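Local coordinates for tegumental protein 20.8 kDa (Clonorchis sinensis, PDB 5X2E) that binds a calcium ion through its N-terminal calmodulin-like domain, the EF-hand part of a longer tegumental-allergen-like protein, at residues A[9-12]-A[13-17]; A[51-54]-A[55-58]. All blocks are in the same frame, centred on the assembly; numbering follows the deposited sequence.

Interaction 1: residues A[9-12]-A[13-17]; sequences SIDK and DGTNV. With CA (calcium ion), chain B.
Asp11 reaches round the turn that follows helix 3-10 and meets both the calcium ion and the backbone beyond it. Its CB hangs from the first residue to leave helical geometry, and with CG anti to the backbone N (chi1 -179°) this points the carboxylate at the calcium ion and Asn16 N. From CG the two oxygens part. Asp11 OD1 binds the calcium ion at 2.2 Å. Asp11 OD2 takes the backbone N-H of Asn16 on its syn side, 2.7 Å from Asn16 N and 29° out of the carboxylate plane, and also forms a salt bridge with Arg72. The main chain closes a type I turn from Asp11 to Gly14, with Gly14 N 3.0 Å from Asp11 O.

Asp13 stands across Asp11, their carboxylate planes 88° apart. Asp13 OD1 binds the calcium ion at 2.4 Å and accepts the N-H of Thr15 from above the carboxylate plane, 3.2 Å from Thr15 N, an Asx turn. Thr15 OG1 follows as a longer ligand, 2.7 Å from the ion, while Val17 supplies its carbonyl O. Water 1 and Glu22, which gives both carboxylate oxygens, complete the shell of this EF-hand loop.

Asp11 OD1 and Asp13 OD1 are just 3.0 Å apart, so the calcium charge probably offsets their mutual repulsion, while the N-H groups gripping the carboxylates help fix their rotation for binding.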
ATOM      1  N   SER A   9      -5.693   2.126  -1.264  1.00 21.45           N
ATOM      2  CA  SER A   9      -5.702   2.997  -2.437  1.00 22.14           C
ATOM      3  C   SER A   9      -4.614   2.679  -3.478  1.00 22.22           C
ATOM      4  O   SER A   9      -4.852   2.698  -4.690  1.00 23.49           O
ATOM      5  CB  SER A   9      -5.553   4.437  -2.009  1.00 26.73           C
ATOM      6  OG  SER A   9      -5.760   5.252  -3.141  1.00 32.60           O
ATOM      7  N   ILE A  10      -3.411   2.400  -3.008  1.00 20.88           N
ATOM      8  CA  ILE A  10      -2.322   2.077  -3.921  1.00 20.04           C
ATOM      9  C   ILE A  10      -2.557   0.712  -4.610  1.00 19.04           C
ATOM     10  O   ILE A  10      -2.329   0.565  -5.813  1.00 19.04           O
ATOM     11  CB  ILE A  10      -0.977   2.078  -3.182  1.00 19.58           C
ATOM     12  CG1 ILE A  10      -0.653   3.481  -2.652  1.00 20.72           C
ATOM     13  CG2 ILE A  10       0.127   1.580  -4.108  1.00 19.99           C
ATOM     14  CD1 ILE A  10       0.507   3.490  -1.654  1.00 22.46           C
ATOM     15  N   ASP A  11      -3.014  -0.261  -3.835  1.00 17.90           N
ATOM     16  CA  ASP A  11      -3.168  -1.628  -4.286  1.00 18.23           C
ATOM     17  C   ASP A  11      -4.489  -1.787  -5.023  1.00 19.01           C
ATOM     18  O   ASP A  11      -5.449  -2.436  -4.551  1.00 20.32           O
ATOM     19  CB  ASP A  11      -3.090  -2.585  -3.102  1.00 18.88           C
ATOM     20  CG  ASP A  11      -3.229  -4.010  -3.517  1.00 18.01           C
ATOM     21  OD1 ASP A  11      -2.753  -4.376  -4.618  1.00 18.55           O
ATOM     22  OD2 ASP A  11      -3.860  -4.775  -2.753  1.00 17.96           O
ATOM     23  N   LYS A  12      -4.557  -1.166  -6.192  1.00 20.60           N
ATOM     24  CA  LYS A  12      -5.832  -0.961  -6.865  1.00 23.11           C
ATOM     25  C   LYS A  12      -6.446  -2.259  -7.378  1.00 22.63           C
ATOM     26  O   LYS A  12      -7.643  -2.316  -7.587  1.00 25.23           O
ATOM     27  CB  LYS A  12      -5.652   0.011  -8.025  1.00 25.50           C
ATOM     28  CG  LYS A  12      -4.572  -0.399  -8.963  1.00 30.20           C
ATOM     29  CD  LYS A  12      -4.368   0.657 -10.022  1.00 35.89           C
ATOM     30  CE  LYS A  12      -3.706   0.049 -11.212  1.00 38.31           C
ATOM     31  NZ  LYS A  12      -3.913   0.901 -12.402  1.00 40.64           N
ATOM     32  N   ASP A  13      -5.631  -3.293  -7.596  1.00 21.05           N
ATOM     33  CA  ASP A  13      -6.189  -4.572  -8.048  1.00 21.91           C
ATOM     34  C   ASP A  13      -6.497  -5.539  -6.902  1.00 21.15           C
ATOM     35  O   ASP A  13      -6.975  -6.654  -7.134  1.00 22.74           O
ATOM     36  CB  ASP A  13      -5.292  -5.233  -9.085  1.00 22.64           C
ATOM     37  CG  ASP A  13      -3.925  -5.557  -8.560  1.00 21.18           C
ATOM     38  OD1 ASP A  13      -3.633  -5.413  -7.334  1.00 20.39           O
ATOM     39  OD2 ASP A  13      -3.114  -6.019  -9.385  1.00 23.89           O
ATOM     40  N   GLY A  14      -6.306  -5.107  -5.651  1.00 19.62           N
ATOM     41  CA  GLY A  14      -6.691  -5.929  -4.520  1.00 20.38           C
ATOM     42  C   GLY A  14      -5.833  -7.163  -4.296  1.00 18.74           C
ATOM     43  O   GLY A  14      -6.240  -8.042  -3.537  1.00 19.04           O
ATOM     44  N   THR A  15      -4.644  -7.256  -4.888  1.00 17.42           N
ATOM     45  CA  THR A  15      -3.871  -8.487  -4.698  1.00 17.57           C
ATOM     46  C   THR A  15      -3.164  -8.538  -3.353  1.00 17.44           C
ATOM     47  O   THR A  15      -2.586  -9.578  -3.011  1.00 18.51           O
ATOM     48  CB  THR A  15      -2.811  -8.661  -5.817  1.00 18.40           C
ATOM     49  OG1 THR A  15      -1.897  -7.538  -5.777  1.00 18.24           O
ATOM     50  CG2 THR A  15      -3.480  -8.774  -7.191  1.00 20.18           C
ATOM     51  N   ASN A  16      -3.175  -7.420  -2.619  1.00 16.43           N
ATOM     52  CA  ASN A  16      -2.418  -7.304  -1.363  1.00 16.22           C
ATOM     53  C   ASN A  16      -0.908  -7.417  -1.562  1.00 17.18           C
ATOM     54  O   ASN A  16      -0.139  -7.651  -0.618  1.00 18.91           O
ATOM     55  CB  ASN A  16      -2.910  -8.313  -0.326  1.00 18.22           C
ATOM     56  CG  ASN A  16      -4.338  -8.062   0.054  1.00 19.71           C
ATOM     57  OD1 ASN A  16      -4.683  -6.951   0.462  1.00 20.91           O
ATOM     58  ND2 ASN A  16      -5.195  -9.061  -0.137  1.00 21.02           N
ATOM     59  N   VAL A  17      -0.492  -7.147  -2.791  1.00 16.71           N
ATOM     60  CA  VAL A  17       0.882  -6.864  -3.118  1.00 17.29           C
ATOM     61  C   VAL A  17       0.872  -5.541  -3.886  1.00 17.47           C
ATOM     62  O   VAL A  17       0.216  -5.434  -4.934  1.00 18.00           O
ATOM     63  CB  VAL A  17       1.514  -7.959  -3.969  1.00 18.73           C
ATOM     64  CG1 VAL A  17       2.973  -7.614  -4.234  1.00 21.38           C
ATOM     65  CG2 VAL A  17       1.387  -9.333  -3.275  1.00 20.53           C
TER
HETATM   66 CA    CA B 101      -1.516  -4.908  -6.404  1.00 17.56          CA
HETATM   67  O   HOH W   1      -0.090  -5.744  -8.066  1.00 23.58           O

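Interaction 2: residues A[51-54]-A[55-58]; sequences SITL and ETFC
Thr53 sets its hydroxyl at the N-terminal end of helix 54-61, where Thr53 OG1 accepts the backbone N-H of Thr56, 3.1 Å from Thr56 N. The N-H...O angle of 159° and the place of Thr53 just before the helix identify an N-cap. The torsion explains the reach: OG1 lies between the backbone N and the carbonyl carbon (chi1 65°), which turns it to the helix start and sends CG2 to the side of the backbone N. The hydroxyl of Thr56 comes close as well, its OG1 3.2 Å from Thr53 OG1, the two side chains crossing at a slant. CB of Glu55 also lies near Thr53 OG1.

The carbonyl of the same threonine starts the helical bonding. Phe57 N is 3.0 Å from Thr53 O, and the next bond in the series, Cys58 N to Leu54 O, is 2.9 Å. Thr53 therefore serves the helix twice, through OG1 and through O.

Leu54 and Ile52 make the apolar part of the contact. The CD1 branch of Leu54 meets SG of Cys58 at 3.6 Å, one turn on. Ile52 touches Phe57 more loosely, Ile52 CG2 to Phe57 CB at 4.4 Å; the ring of Phe57 leads away from the strand segment.

This is the strand-to-helix junction in the later part of the EF-hand pair, where strand 51-53 passes directly into helix 54-61. Outside the segments, Ile52 is backbone hydrogen-bonded to Ile18 of the antiparallel strand 17-19 and packs on Trp40 of helix 35-44. The Phe57 ring meets those of Phe7 and Phe44 with planes inclined by about 50°, and Leu54 rests on Pro65 and Ile68 of helix 65-79.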
ATOM      1  N   SER A  51       8.618  -6.041  -4.723  1.00 21.38           N
ATOM      2  CA  SER A  51       7.231  -5.605  -4.513  1.00 20.36           C
ATOM      3  C   SER A  51       7.015  -5.479  -3.010  1.00 20.33           C
ATOM      4  O   SER A  51       7.899  -5.844  -2.210  1.00 20.90           O
ATOM      5  CB  SER A  51       6.227  -6.566  -5.115  1.00 22.12           C
ATOM      6  OG  SER A  51       6.323  -7.832  -4.490  1.00 25.91           O
ATOM      7  N   ILE A  52       5.867  -4.945  -2.633  1.00 18.87           N
ATOM      8  CA  ILE A  52       5.583  -4.667  -1.239  1.00 19.63           C
ATOM      9  C   ILE A  52       4.362  -5.458  -0.819  1.00 18.87           C
ATOM     10  O   ILE A  52       3.248  -5.175  -1.243  1.00 19.62           O
ATOM     11  CB  ILE A  52       5.368  -3.157  -1.017  1.00 20.44           C
ATOM     12  CG1 ILE A  52       6.696  -2.368  -1.194  1.00 21.32           C
ATOM     13  CG2 ILE A  52       4.741  -2.913   0.357  1.00 22.83           C
ATOM     14  CD1 ILE A  52       6.522  -0.880  -1.414  1.00 22.53           C
ATOM     15  N   THR A  53       4.532  -6.459   0.034  1.00 19.85           N
ATOM     16  CA  THR A  53       3.389  -7.265   0.455  1.00 19.97           C
ATOM     17  C   THR A  53       2.651  -6.624   1.616  1.00 18.73           C
ATOM     18  O   THR A  53       3.221  -5.866   2.423  1.00 19.75           O
ATOM     19  CB  THR A  53       3.819  -8.688   0.885  1.00 22.42           C
ATOM     20  OG1 THR A  53       4.634  -8.600   2.061  1.00 24.16           O
ATOM     21  CG2 THR A  53       4.603  -9.371  -0.217  1.00 25.03           C
ATOM     22  N   LEU A  54       1.373  -6.958   1.712  1.00 20.32           N
ATOM     23  CA  LEU A  54       0.579  -6.540   2.853  1.00 20.52           C
ATOM     24  C   LEU A  54       1.266  -6.987   4.164  1.00 22.46           C
ATOM     25  O   LEU A  54       1.299  -6.216   5.136  1.00 25.98           O
ATOM     26  CB  LEU A  54      -0.825  -7.130   2.745  1.00 20.18           C
ATOM     27  CG  LEU A  54      -1.717  -6.809   3.926  1.00 21.61           C
ATOM     28  CD1 LEU A  54      -1.849  -5.310   4.107  1.00 24.08           C
ATOM     29  CD2 LEU A  54      -3.101  -7.445   3.687  1.00 22.24           C
ATOM     30  N   GLU A  55       1.825  -8.207   4.168  1.00 21.83           N
ATOM     31  CA  GLU A  55       2.481  -8.761   5.369  1.00 23.28           C
ATOM     32  C   GLU A  55       3.639  -7.867   5.856  1.00 24.54           C
ATOM     33  O   GLU A  55       3.769  -7.575   7.040  1.00 25.96           O
ATOM     34  CB  GLU A  55       3.001 -10.194   5.114  1.00 25.56           C
ATOM     35  CG  GLU A  55       1.904 -11.261   4.984  1.00 29.75           C
ATOM     36  CD  GLU A  55       1.181 -11.573   6.288  1.00 29.70           C
ATOM     37  OE1 GLU A  55       1.727 -11.399   7.393  1.00 32.14           O
ATOM     38  OE2 GLU A  55       0.050 -11.999   6.224  1.00 24.78           O
ATOM     39  N   THR A  56       4.506  -7.454   4.942  1.00 24.21           N
ATOM     40  CA  THR A  56       5.682  -6.677   5.335  1.00 24.57           C
ATOM     41  C   THR A  56       5.279  -5.254   5.717  1.00 23.96           C
ATOM     42  O   THR A  56       5.811  -4.673   6.660  1.00 26.07           O
ATOM     43  CB  THR A  56       6.720  -6.681   4.214  1.00 27.28           C
ATOM     44  OG1 THR A  56       7.112  -8.045   3.963  1.00 28.23           O
ATOM     45  CG2 THR A  56       7.932  -5.888   4.621  1.00 28.77           C
ATOM     46  N   PHE A  57       4.340  -4.704   4.957  1.00 23.79           N
ATOM     47  CA  PHE A  57       3.785  -3.391   5.257  1.00 23.87           C
ATOM     48  C   PHE A  57       3.256  -3.391   6.703  1.00 25.58           C
ATOM     49  O   PHE A  57       3.605  -2.520   7.511  1.00 26.75           O
ATOM     50  CB  PHE A  57       2.683  -3.072   4.239  1.00 24.36           C
ATOM     51  CG  PHE A  57       2.015  -1.746   4.408  1.00 25.42           C
ATOM     52  CD1 PHE A  57       0.781  -1.662   5.043  1.00 25.88           C
ATOM     53  CD2 PHE A  57       2.567  -0.594   3.859  1.00 27.59           C
ATOM     54  CE1 PHE A  57       0.122  -0.433   5.146  1.00 26.98           C
ATOM     55  CE2 PHE A  57       1.911   0.607   3.951  1.00 28.05           C
ATOM     56  CZ  PHE A  57       0.678   0.683   4.594  1.00 28.53           C
ATOM     57  N   CYS A  58       2.475  -4.415   7.044  1.00 26.43           N
ATOM     58  CA  CYS A  58       1.861  -4.483   8.360  1.00 29.20           C
ATOM     59  C   CYS A  58       2.894  -4.713   9.463  1.00 31.15           C
ATOM     60  O   CYS A  58       2.818  -4.126  10.546  1.00 32.38           O
ATOM     61  CB  CYS A  58       0.802  -5.583   8.411  1.00 31.01           C
ATOM     62  SG  CYS A  58      -0.717  -5.177   7.535  1.00 34.76           S
TER

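Interaction 1 comes first along the chain and interaction 2 follows in series, their centres about 11 Å apart within one EF-hand pair. The calcium loop that begins at Asp11 leads into strand 17-19, which pairs antiparallel with strand 51-53 in a two-stranded sheet. Contact between them is direct: Asn16 O lies 2.9 Å from Leu54 N, a probable hydrogen bond, and Val17 CG1 packs 3.4 Å from Ser51 OG. The metal-bound loop is therefore joined through the sheet to the start of helix 54-61, consistent with the coupling through a short sheet seen in paired EF-hands. Both interactions also meet helix 65-79, through Arg72 for 9-17 and through Pro65 for 51-58.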